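Side-chain contacts in ubiquitin domain-containing protein DSK2,putative (Plasmodium falciparum, PDB 6JL3), which probably acts as a shuttle factor that carries ubiquitinated proteins to the proteasome, its ubiquitin-like domain recognising proteasomal receptors: residues V19-E22 and P23-V27; D56-L60 and T61-V65; D39-V42 and E43-R46; R46-K50 and G51-K55. All blocks are in the same frame, centred on the assembly; numbering follows the deposited sequence. Where two conformers were deposited one is given.

Contact 1: V19-E22 and P23-V27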
loop_
_atom_site.group_PDB
_atom_site.type_symbol
_atom_site.label_atom_id
_atom_site.label_comp_id
_atom_site.label_asym_id
_atom_site.label_seq_id
_atom_site.Cartn_x
_atom_site.Cartn_y
_atom_site.Cartn_z
ATOM N N VAL A 19 -3.304 -8.057 -1.491
ATOM C CA VAL A 19 -2.033 -8.654 -1.877
ATOM C C VAL A 19 -1.373 -9.298 -0.666
ATOM O O VAL A 19 -1.615 -8.923 0.481
ATOM C CB VAL A 19 -1.070 -7.642 -2.537
ATOM C CG1 VAL A 19 -1.505 -7.354 -3.957
ATOM C CG2 VAL A 19 -0.981 -6.357 -1.718
ATOM N N ALA A 20 -0.521 -10.277 -0.943
ATOM C CA ALA A 20 0.300 -10.932 0.068
ATOM C C ALA A 20 1.726 -10.433 -0.113
ATOM O O ALA A 20 2.327 -10.641 -1.171
ATOM C CB ALA A 20 0.236 -12.451 -0.087
ATOM N N ILE A 21 2.252 -9.770 0.913
ATOM C CA ILE A 21 3.518 -9.064 0.825
ATOM C C ILE A 21 4.406 -9.445 2.004
ATOM O O ILE A 21 3.927 -9.843 3.072
ATOM C CB ILE A 21 3.295 -7.536 0.795
ATOM C CG1 ILE A 21 2.588 -7.062 2.072
ATOM C CG2 ILE A 21 2.480 -7.144 -0.422
ATOM C CD1 ILE A 21 2.545 -5.555 2.218
ATOM N N GLU A 22 5.709 -9.310 1.808
ATOM C CA GLU A 22 6.631 -9.395 2.934
ATOM C C GLU A 22 6.484 -8.135 3.776
ATOM O O GLU A 22 6.475 -7.032 3.226
ATOM C CB GLU A 22 8.056 -9.508 2.438
ATOM C CG GLU A 22 8.397 -10.889 1.971
ATOM C CD GLU A 22 8.334 -11.026 0.468
ATOM O OE1 GLU A 22 8.502 -12.162 -0.014
ATOM O OE2 GLU A 22 8.120 -10.010 -0.233
ATOM N N PRO A 23 6.374 -8.253 5.107
ATOM C CA PRO A 23 6.066 -7.064 5.921
ATOM C C PRO A 23 7.163 -6.015 5.954
ATOM O O PRO A 23 6.885 -4.889 6.387
ATOM C CB PRO A 23 5.795 -7.640 7.320
ATOM C CG PRO A 23 6.393 -8.998 7.313
ATOM C CD PRO A 23 6.318 -9.497 5.894
ATOM N N ASP A 24 8.380 -6.326 5.507
ATOM C CA ASP A 24 9.485 -5.377 5.581
ATOM C C ASP A 24 9.832 -4.731 4.241
ATOM O O ASP A 24 10.853 -4.043 4.150
ATOM C CB ASP A 24 10.722 -6.023 6.212
ATOM C CG ASP A 24 11.147 -7.304 5.520
ATOM O OD1 ASP A 24 10.408 -7.811 4.648
ATOM O OD2 ASP A 24 12.237 -7.808 5.866
ATOM N N ILE A 25 9.012 -4.916 3.204
ATOM C CA ILE A 25 9.244 -4.171 1.969
ATOM C C ILE A 25 9.069 -2.675 2.252
ATOM O O ILE A 25 8.493 -2.267 3.265
ATOM C CB ILE A 25 8.333 -4.637 0.821
ATOM C CG1 ILE A 25 6.867 -4.333 1.133
ATOM C CG2 ILE A 25 8.558 -6.125 0.525
ATOM C CD1 ILE A 25 5.938 -4.585 -0.051
ATOM N N THR A 26 9.568 -1.850 1.338
ATOM C CA THR A 26 9.401 -0.415 1.515
ATOM C C THR A 26 8.050 0.040 0.962
ATOM O O THR A 26 7.380 -0.669 0.198
ATOM C CB THR A 26 10.496 0.362 0.791
ATOM O OG1 THR A 26 10.367 0.118 -0.620
ATOM C CG2 THR A 26 11.866 -0.041 1.298
ATOM N N VAL A 27 7.672 1.268 1.328
ATOM C CA VAL A 27 6.480 1.896 0.759
ATOM C C VAL A 27 6.575 1.971 -0.761
ATOM O O VAL A 27 5.595 1.712 -1.472
ATOM C CB VAL A 27 6.277 3.279 1.401
ATOM C CG1 VAL A 27 5.181 4.061 0.700
ATOM C CG2 VAL A 27 5.980 3.111 2.884
#

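Contact 2: D56-L60 and T61-V65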
loop_
_atom_site.group_PDB
_atom_site.type_symbol
_atom_site.label_atom_id
_atom_site.label_comp_id
_atom_site.label_asym_id
_atom_site.label_seq_id
_atom_site.Cartn_x
_atom_site.Cartn_y
_atom_site.Cartn_z
ATOM N N ASP A 56 8.002 6.892 0.946
ATOM C CA ASP A 56 8.510 5.924 -0.024
ATOM C C ASP A 56 9.655 5.069 0.507
ATOM O O ASP A 56 9.703 3.858 0.264
ATOM C CB ASP A 56 9.047 6.664 -1.256
ATOM C CG ASP A 56 7.982 7.061 -2.243
ATOM O OD1 ASP A 56 6.816 6.674 -2.058
ATOM O OD2 ASP A 56 8.335 7.767 -3.218
ATOM N N LYS A 57 10.652 5.699 1.130
ATOM C CA LYS A 57 11.890 4.991 1.451
ATOM C C LYS A 57 11.779 4.118 2.691
ATOM O O LYS A 57 12.722 3.379 2.996
ATOM C CB LYS A 57 13.056 5.974 1.605
ATOM C CG LYS A 57 13.410 6.654 0.294
ATOM C CD LYS A 57 14.541 7.656 0.431
ATOM C CE LYS A 57 14.988 8.140 -0.940
ATOM N NZ LYS A 57 16.190 9.016 -0.863
ATOM N N GLU A 58 10.654 4.152 3.390
ATOM C CA GLU A 58 10.554 3.497 4.681
ATOM C C GLU A 58 9.994 2.089 4.571
ATOM O O GLU A 58 9.092 1.813 3.764
ATOM C CB GLU A 58 9.674 4.317 5.624
ATOM C CG GLU A 58 10.155 5.750 5.893
ATOM C CD GLU A 58 11.519 5.867 6.602
ATOM O OE1 GLU A 58 12.375 4.965 6.503
ATOM O OE2 GLU A 58 11.737 6.906 7.255
ATOM N N SER A 59 10.535 1.191 5.391
ATOM C CA SER A 59 9.991 -0.153 5.525
ATOM C C SER A 59 8.621 -0.102 6.188
ATOM O O SER A 59 8.399 0.671 7.127
ATOM C CB SER A 59 10.922 -0.993 6.394
ATOM O OG SER A 59 10.376 -2.277 6.636
ATOM N N LEU A 60 7.704 -0.955 5.713
ATOM C CA LEU A 60 6.361 -0.982 6.280
ATOM C C LEU A 60 6.372 -1.350 7.756
ATOM O O LEU A 60 5.449 -0.976 8.489
ATOM C CB LEU A 60 5.492 -1.983 5.518
ATOM C CG LEU A 60 5.240 -1.697 4.040
ATOM C CD1 LEU A 60 4.358 -2.798 3.458
ATOM C CD2 LEU A 60 4.619 -0.333 3.826
ATOM N N THR A 61 7.382 -2.095 8.206
ATOM C CA THR A 61 7.467 -2.443 9.623
ATOM C C THR A 61 7.520 -1.204 10.507
ATOM O O THR A 61 7.039 -1.242 11.638
ATOM C CB THR A 61 8.671 -3.347 9.874
ATOM O OG1 THR A 61 9.856 -2.741 9.347
ATOM C CG2 THR A 61 8.453 -4.700 9.224
ATOM N N LEU A 62 8.074 -0.095 10.007
ATOM C CA LEU A 62 8.126 1.120 10.809
ATOM C C LEU A 62 6.735 1.590 11.205
ATOM O O LEU A 62 6.567 2.244 12.241
ATOM C CB LEU A 62 8.824 2.225 10.026
ATOM C CG LEU A 62 10.318 2.015 9.829
ATOM C CD1 LEU A 62 10.900 3.021 8.875
ATOM C CD2 LEU A 62 11.021 2.105 11.172
ATOM N N TYR A 63 5.737 1.284 10.386
ATOM C CA TYR A 63 4.368 1.713 10.612
ATOM C C TYR A 63 3.514 0.640 11.278
ATOM O O TYR A 63 2.307 0.846 11.463
ATOM C CB TYR A 63 3.756 2.098 9.272
ATOM C CG TYR A 63 4.422 3.269 8.599
ATOM C CD1 TYR A 63 4.250 4.559 9.086
ATOM C CD2 TYR A 63 5.181 3.100 7.447
ATOM C CE1 TYR A 63 4.818 5.642 8.448
ATOM C CE2 TYR A 63 5.752 4.182 6.803
ATOM C CZ TYR A 63 5.568 5.450 7.314
ATOM O OH TYR A 63 6.127 6.541 6.678
ATOM N N GLY A 64 4.108 -0.491 11.647
ATOM C CA GLY A 64 3.369 -1.534 12.324
ATOM C C GLY A 64 2.331 -2.234 11.477
ATOM O O GLY A 64 1.299 -2.651 12.008
ATOM N N VAL A 65 2.583 -2.391 10.175
ATOM C CA VAL A 65 1.623 -3.062 9.307
ATOM C C VAL A 65 1.413 -4.482 9.801
ATOM O O VAL A 65 2.359 -5.171 10.204
ATOM C CB VAL A 65 2.124 -3.032 7.855
ATOM C CG1 VAL A 65 3.381 -3.857 7.718
ATOM C CG2 VAL A 65 1.048 -3.540 6.897
#

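Contact 3: D39-V42 and E43-R46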
loop_
_atom_site.group_PDB
_atom_site.type_symbol
_atom_site.label_atom_id
_atom_site.label_comp_id
_atom_site.label_asym_id
_atom_site.label_seq_id
_atom_site.Cartn_x
_atom_site.Cartn_y
_atom_site.Cartn_z
ATOM N N ASP A 39 -4.780 1.050 -12.125
ATOM C CA ASP A 39 -4.275 1.981 -13.133
ATOM C C ASP A 39 -3.938 3.338 -12.515
ATOM O O ASP A 39 -4.482 4.378 -12.893
ATOM C CB ASP A 39 -5.299 2.119 -14.254
ATOM C CG ASP A 39 -4.798 2.945 -15.421
ATOM O OD1 ASP A 39 -3.584 2.927 -15.702
ATOM O OD2 ASP A 39 -5.641 3.608 -16.061
ATOM N N ILE A 40 -3.017 3.319 -11.545
ATOM C CA ILE A 40 -2.449 4.528 -10.973
ATOM C C ILE A 40 -0.938 4.354 -10.984
ATOM O O ILE A 40 -0.418 3.446 -10.326
ATOM C CB ILE A 40 -2.937 4.802 -9.541
ATOM C CG1 ILE A 40 -4.463 4.788 -9.458
ATOM C CG2 ILE A 40 -2.396 6.149 -9.058
ATOM C CD1 ILE A 40 -4.994 4.962 -8.042
ATOM N N PRO A 41 -0.184 5.184 -11.705
ATOM C CA PRO A 41 1.272 5.019 -11.733
ATOM C C PRO A 41 1.882 5.379 -10.389
ATOM O O PRO A 41 1.323 6.141 -9.596
ATOM C CB PRO A 41 1.728 5.992 -12.823
ATOM C CG PRO A 41 0.672 7.048 -12.843
ATOM C CD PRO A 41 -0.626 6.355 -12.486
ATOM N N VAL A 42 3.070 4.824 -10.148
ATOM C CA VAL A 42 3.701 4.932 -8.833
ATOM C C VAL A 42 3.768 6.381 -8.376
ATOM O O VAL A 42 3.466 6.703 -7.221
ATOM C CB VAL A 42 5.093 4.283 -8.871
ATOM C CG1 VAL A 42 5.927 4.724 -7.684
ATOM C CG2 VAL A 42 4.949 2.776 -8.928
ATOM N N GLU A 43 4.191 7.273 -9.264
ATOM C CA GLU A 43 4.438 8.656 -8.879
ATOM C C GLU A 43 3.161 9.409 -8.523
ATOM O O GLU A 43 3.239 10.431 -7.834
ATOM C CB GLU A 43 5.219 9.355 -9.992
ATOM C CG GLU A 43 6.597 8.736 -10.258
ATOM C CD GLU A 43 6.579 7.553 -11.227
ATOM O OE1 GLU A 43 7.671 7.022 -11.514
ATOM O OE2 GLU A 43 5.492 7.149 -11.700
ATOM N N ALA A 44 1.994 8.929 -8.953
ATOM C CA ALA A 44 0.728 9.569 -8.612
ATOM C C ALA A 44 0.065 8.965 -7.382
ATOM O O ALA A 44 -0.946 9.497 -6.914
ATOM C CB ALA A 44 -0.254 9.472 -9.781
ATOM N N GLN A 45 0.595 7.862 -6.861
ATOM C CA GLN A 45 -0.041 7.176 -5.754
ATOM C C GLN A 45 0.277 7.827 -4.422
ATOM O O GLN A 45 1.424 8.206 -4.150
ATOM C CB GLN A 45 0.467 5.747 -5.666
ATOM C CG GLN A 45 0.036 4.840 -6.765
ATOM C CD GLN A 45 0.588 3.445 -6.594
ATOM O OE1 GLN A 45 0.884 3.005 -5.479
ATOM N NE2 GLN A 45 0.747 2.736 -7.701
ATOM N N ARG A 46 -0.731 7.882 -3.558
ATOM C CA ARG A 46 -0.533 8.207 -2.148
ATOM C C ARG A 46 -1.177 7.087 -1.343
ATOM O O ARG A 46 -2.379 6.815 -1.502
ATOM C CB ARG A 46 -1.159 9.565 -1.808
ATOM C CG ARG A 46 -0.631 10.724 -2.651
ATOM C CD ARG A 46 0.848 11.009 -2.391
ATOM N NE ARG A 46 1.338 12.134 -3.187
ATOM C CZ ARG A 46 1.928 12.022 -4.370
ATOM N NH1 ARG A 46 2.118 10.831 -4.918
ATOM N NH2 ARG A 46 2.337 13.108 -5.011
#

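Contact 4: R46-K50 and G51-K55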
loop_
_atom_site.group_PDB
_atom_site.type_symbol
_atom_site.label_atom_id
_atom_site.label_comp_id
_atom_site.label_asym_id
_atom_site.label_seq_id
_atom_site.Cartn_x
_atom_site.Cartn_y
_atom_site.Cartn_z
ATOM N N ARG A 46 -0.731 7.882 -3.558
ATOM C CA ARG A 46 -0.533 8.207 -2.148
ATOM C C ARG A 46 -1.177 7.087 -1.343
ATOM O O ARG A 46 -2.379 6.815 -1.502
ATOM C CB ARG A 46 -1.159 9.565 -1.808
ATOM C CG ARG A 46 -0.631 10.724 -2.651
ATOM C CD ARG A 46 0.848 11.009 -2.391
ATOM N NE ARG A 46 1.338 12.134 -3.187
ATOM C CZ ARG A 46 1.928 12.022 -4.370
ATOM N NH1 ARG A 46 2.118 10.831 -4.918
ATOM N NH2 ARG A 46 2.337 13.108 -5.011
ATOM N N ILE A 47 -0.374 6.398 -0.529
ATOM C CA ILE A 47 -0.868 5.332 0.334
ATOM C C ILE A 47 -1.151 5.919 1.709
ATOM O O ILE A 47 -0.259 6.509 2.345
ATOM C CB ILE A 47 0.111 4.151 0.400
ATOM C CG1 ILE A 47 0.295 3.538 -0.991
ATOM C CG2 ILE A 47 -0.401 3.123 1.406
ATOM C CD1 ILE A 47 1.275 2.379 -1.050
ATOM N N ILE A 48 -2.397 5.764 2.163
ATOM C CA ILE A 48 -2.885 6.350 3.406
ATOM C C ILE A 48 -3.111 5.220 4.400
ATOM O O ILE A 48 -3.847 4.271 4.115
ATOM C CB ILE A 48 -4.198 7.130 3.189
ATOM C CG1 ILE A 48 -4.110 8.043 1.957
ATOM C CG2 ILE A 48 -4.591 7.843 4.490
ATOM C CD1 ILE A 48 -3.026 9.062 1.976
ATOM N N PHE A 49 -2.501 5.339 5.574
ATOM C CA PHE A 49 -2.554 4.300 6.600
ATOM C C PHE A 49 -2.259 4.961 7.935
ATOM O O PHE A 49 -1.345 5.793 8.031
ATOM C CB PHE A 49 -1.516 3.222 6.282
ATOM C CG PHE A 49 -1.453 2.089 7.276
ATOM C CD1 PHE A 49 -2.531 1.235 7.474
ATOM C CD2 PHE A 49 -0.283 1.841 7.974
ATOM C CE1 PHE A 49 -2.443 0.182 8.376
ATOM C CE2 PHE A 49 -0.187 0.793 8.865
ATOM C CZ PHE A 49 -1.268 -0.035 9.068
ATOM N N LYS A 50 -3.063 4.634 8.945
ATOM C CA LYS A 50 -2.881 5.194 10.290
ATOM C C LYS A 50 -2.816 6.720 10.265
ATOM O O LYS A 50 -2.034 7.351 10.988
ATOM C CB LYS A 50 -1.667 4.579 10.993
ATOM C CG LYS A 50 -1.872 3.114 11.333
ATOM C CD LYS A 50 -0.688 2.557 12.104
ATOM C CE LYS A 50 -0.956 1.153 12.618
ATOM N NZ LYS A 50 0.232 0.620 13.355
ATOM N N GLY A 51 -3.662 7.318 9.429
ATOM C CA GLY A 51 -3.794 8.756 9.381
ATOM C C GLY A 51 -2.639 9.470 8.728
ATOM O O GLY A 51 -2.497 10.685 8.898
ATOM N N LYS A 52 -1.809 8.757 7.981
ATOM C CA LYS A 52 -0.621 9.347 7.398
ATOM C C LYS A 52 -0.470 8.963 5.935
ATOM O O LYS A 52 -0.967 7.929 5.485
ATOM C CB LYS A 52 0.637 8.875 8.120
ATOM C CG LYS A 52 0.737 9.380 9.524
ATOM C CD LYS A 52 1.967 8.835 10.214
ATOM C CE LYS A 52 1.793 7.369 10.582
ATOM N NZ LYS A 52 0.904 7.174 11.764
ATOM N N ILE A 53 0.246 9.815 5.210
ATOM C CA ILE A 53 0.750 9.505 3.880
ATOM C C ILE A 53 2.077 8.779 4.076
ATOM O O ILE A 53 3.044 9.375 4.555
ATOM C CB ILE A 53 0.934 10.773 3.033
ATOM C CG1 ILE A 53 -0.382 11.547 2.881
ATOM C CG2 ILE A 53 1.469 10.398 1.651
ATOM C CD1 ILE A 53 -0.213 12.948 2.306
ATOM N N LEU A 54 2.133 7.493 3.735
ATOM C CA LEU A 54 3.341 6.727 4.007
ATOM C C LEU A 54 4.481 7.176 3.096
ATOM O O LEU A 54 4.267 7.584 1.953
ATOM C CB LEU A 54 3.071 5.237 3.829
ATOM C CG LEU A 54 1.951 4.661 4.702
ATOM C CD1 LEU A 54 1.976 3.136 4.557
ATOM C CD2 LEU A 54 2.045 5.062 6.156
ATOM N N LYS A 55 5.707 7.086 3.619
ATOM C CA LYS A 55 6.895 7.645 2.972
ATOM C C LYS A 55 7.675 6.577 2.205
ATOM O O LYS A 55 8.040 5.537 2.767
ATOM C CB LYS A 55 7.798 8.302 4.023
ATOM C CG LYS A 55 7.178 9.515 4.734
ATOM C CD LYS A 55 6.842 10.622 3.739
ATOM C CE LYS A 55 6.122 11.810 4.380
ATOM N NZ LYS A 55 6.991 12.553 5.336
HETATM O O HOH W 1 2.313 7.448 -0.107
#

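Contact 1: V19-E22 and P23-V27
The carboxylates of E22 and D24 are the flat groups of this corner, and each has an oxygen against a carbon of the neighbouring segment: D24 OD1 lies 3.6 Å from E22 CB, while E22 OE2 approaches I25 CG2 at 4.0 Å. Both belong to a type I beta turn, from E22 to I25, which takes the chain from the edge strand 15-21 of the ubiquitin fold towards the helix 27-35. The bond that closes it, from I25 N to E22 O, is weak at 3.3 Å, though almost straight at 175°. The two acidic groups, both on the exposed side of the turn, remain apart, with 5.8 Å between E22 OE2 and D24 OD1; any repulsion between them is therefore probably modest. Under the turn the side chain of I25 folds back on the strand. Its CG1 stands between the backbone N and the carbonyl carbon (chi1 65°), which brings it to 3.4 Å from E22 O and sends CD1 on towards I21. The two isoleucines cross at about a right angle, and I33 of the helix and L60, from the loop before strand 70-75, pack against both. The corner thus illustrates how a short turn can be backed by apolar side chains: here I25 CD1 rests against I21 CB at 4.1 Å.

Contact 2: D56-L60 and T61-V65
The carbonyl oxygens of S59 and L60 each accept an amide three residues further on, L62 N at 3.0 Å from S59 O and Y63 N likewise from L60 O, and so wind the chain into a short 3-10 turn. At its start the hydroxyls meet: S59 was deposited in two conformers, and in the one described here OG and T61 OG1 are hydrogen-bonded at 2.8 Å. In that conformer OG is anti to the backbone N (chi1 175°) and also bonds D24 O. On the outer side E58 bends at chi2 (-63°), bringing OE1 to 3.4 Å from L62 CD1. The Y63 ring crosses the E58 side chain at about a right angle, with CE2 4.1 Å from E58 CB; L60 O sits at the ring's edge. The Y63 hydroxyl reaches back to K55 N, as the equivalent tyrosine does in ubiquitin, where it likewise pins this loop between the fourth and fifth strands of the beta-grasp fold. Facing inward, L60 is buried against I25, V27 and L30, and its CB is met by V65 CG1 at 3.6 Å. Beyond the turn G64 has positive phi, a backbone shape that glycine adopts readily, and its N bonds T61 O at 3.0 Å.

Contact 3: D39-V42 and E43-R46
I40 and Q45 form the tightly packed side of this bend, the buried glutamine stretching beneath the loop so that its CG lies 3.6 Å from I40 CG2. Its CG is anti to the carbonyl carbon (chi1 -70°) and the chain runs extended beyond it, which carries the amide under the backbone of I40. There Q45 NE2 gives a hydrogen bond of 3.0 Å to I40 O at an angle of 162°; the oxygen lies close to the plane of the amide, while the nitrogen stands above the plane of the carbonyl. A second bond from NE2, to K31 O of the helix 27-35, fixes the rotation of this buried group. This is the passage by which the beta-grasp fold of ubiquitin leads into its third strand, through a 3-10 turn held by A44 N on P41 O at 2.9 Å and Q45 N on V42 O at 3.1 Å. V42 turns from it to L28 and A35 of the helix. The outer side is looser: P41 CG and A44 CB are 4.0 Å apart, and the exposed E43 folds its carboxylate back so that OE2 lies 4.1 Å from P41 CB. Away from that carboxylate, R46 NH1 hydrogen-bonds two backbone oxygens, E43 O and Q45 O, both in the plane of the guanidinium.

Contact 4: R46-K50 and G51-K55
Backbone bonds tie F49 to K52 in both directions, K52 N to F49 O and F49 N to K52 O, each 3.0 Å, and close a type I' turn whose K50 and G51 both have positive phi. The next rung, L54 N to I47 O at 2.9 Å, is nearly along the C=O axis; past it a water accepts from I47 N and donates to L54 O. Between the rungs I48 CA makes a CH...O contact with K52 O. Among the polar side chains, K52 curls at chi3 (-74°) and chi4 so that NZ meets K50 O at 3.0 Å, while K50 NZ hydrogen-bonds Y63 O, and K50 CG lies over the centre of one face of the F49 ring. The apolar contacts divide by face. I48 and I53 lie side by side, CD1 to CG1 3.7 Å, and R46 CD touches I53 CG2. On the other side L54 CD1 is 3.9 Å from both I47 CG2 and F49 CB. I48 holds the position of the isoleucine in ubiquitin's recognition patch, consistent with a role in receptor binding. The hairpin forms one end of the sheet: strand 45-49 pairs with strand 70-75, and I47 and L54 pack under the helix 27-35.

Overall arrangement
From the N terminus, contact 1 closes the corner between strand 15-21 and the helix 27-35, contact 3 the bend that leads from beyond that helix into strand 45-49, contact 4 the hairpin 45-49/52-53, and contact 2 the turn before strand 70-75. Each is local, so none nests within or crosses another; contacts 3 and 4 meet at R46. Space joins what sequence separates: contacts 1 and 2 are linked by backbone bonds, V27 to E58 and I25 to L60, and contact 2 bonds contact 4 through Y63. Contacts 1 and 3 lie on opposite sides of the chain's centre, about 17 Å between centres, yet both reach the same sheet.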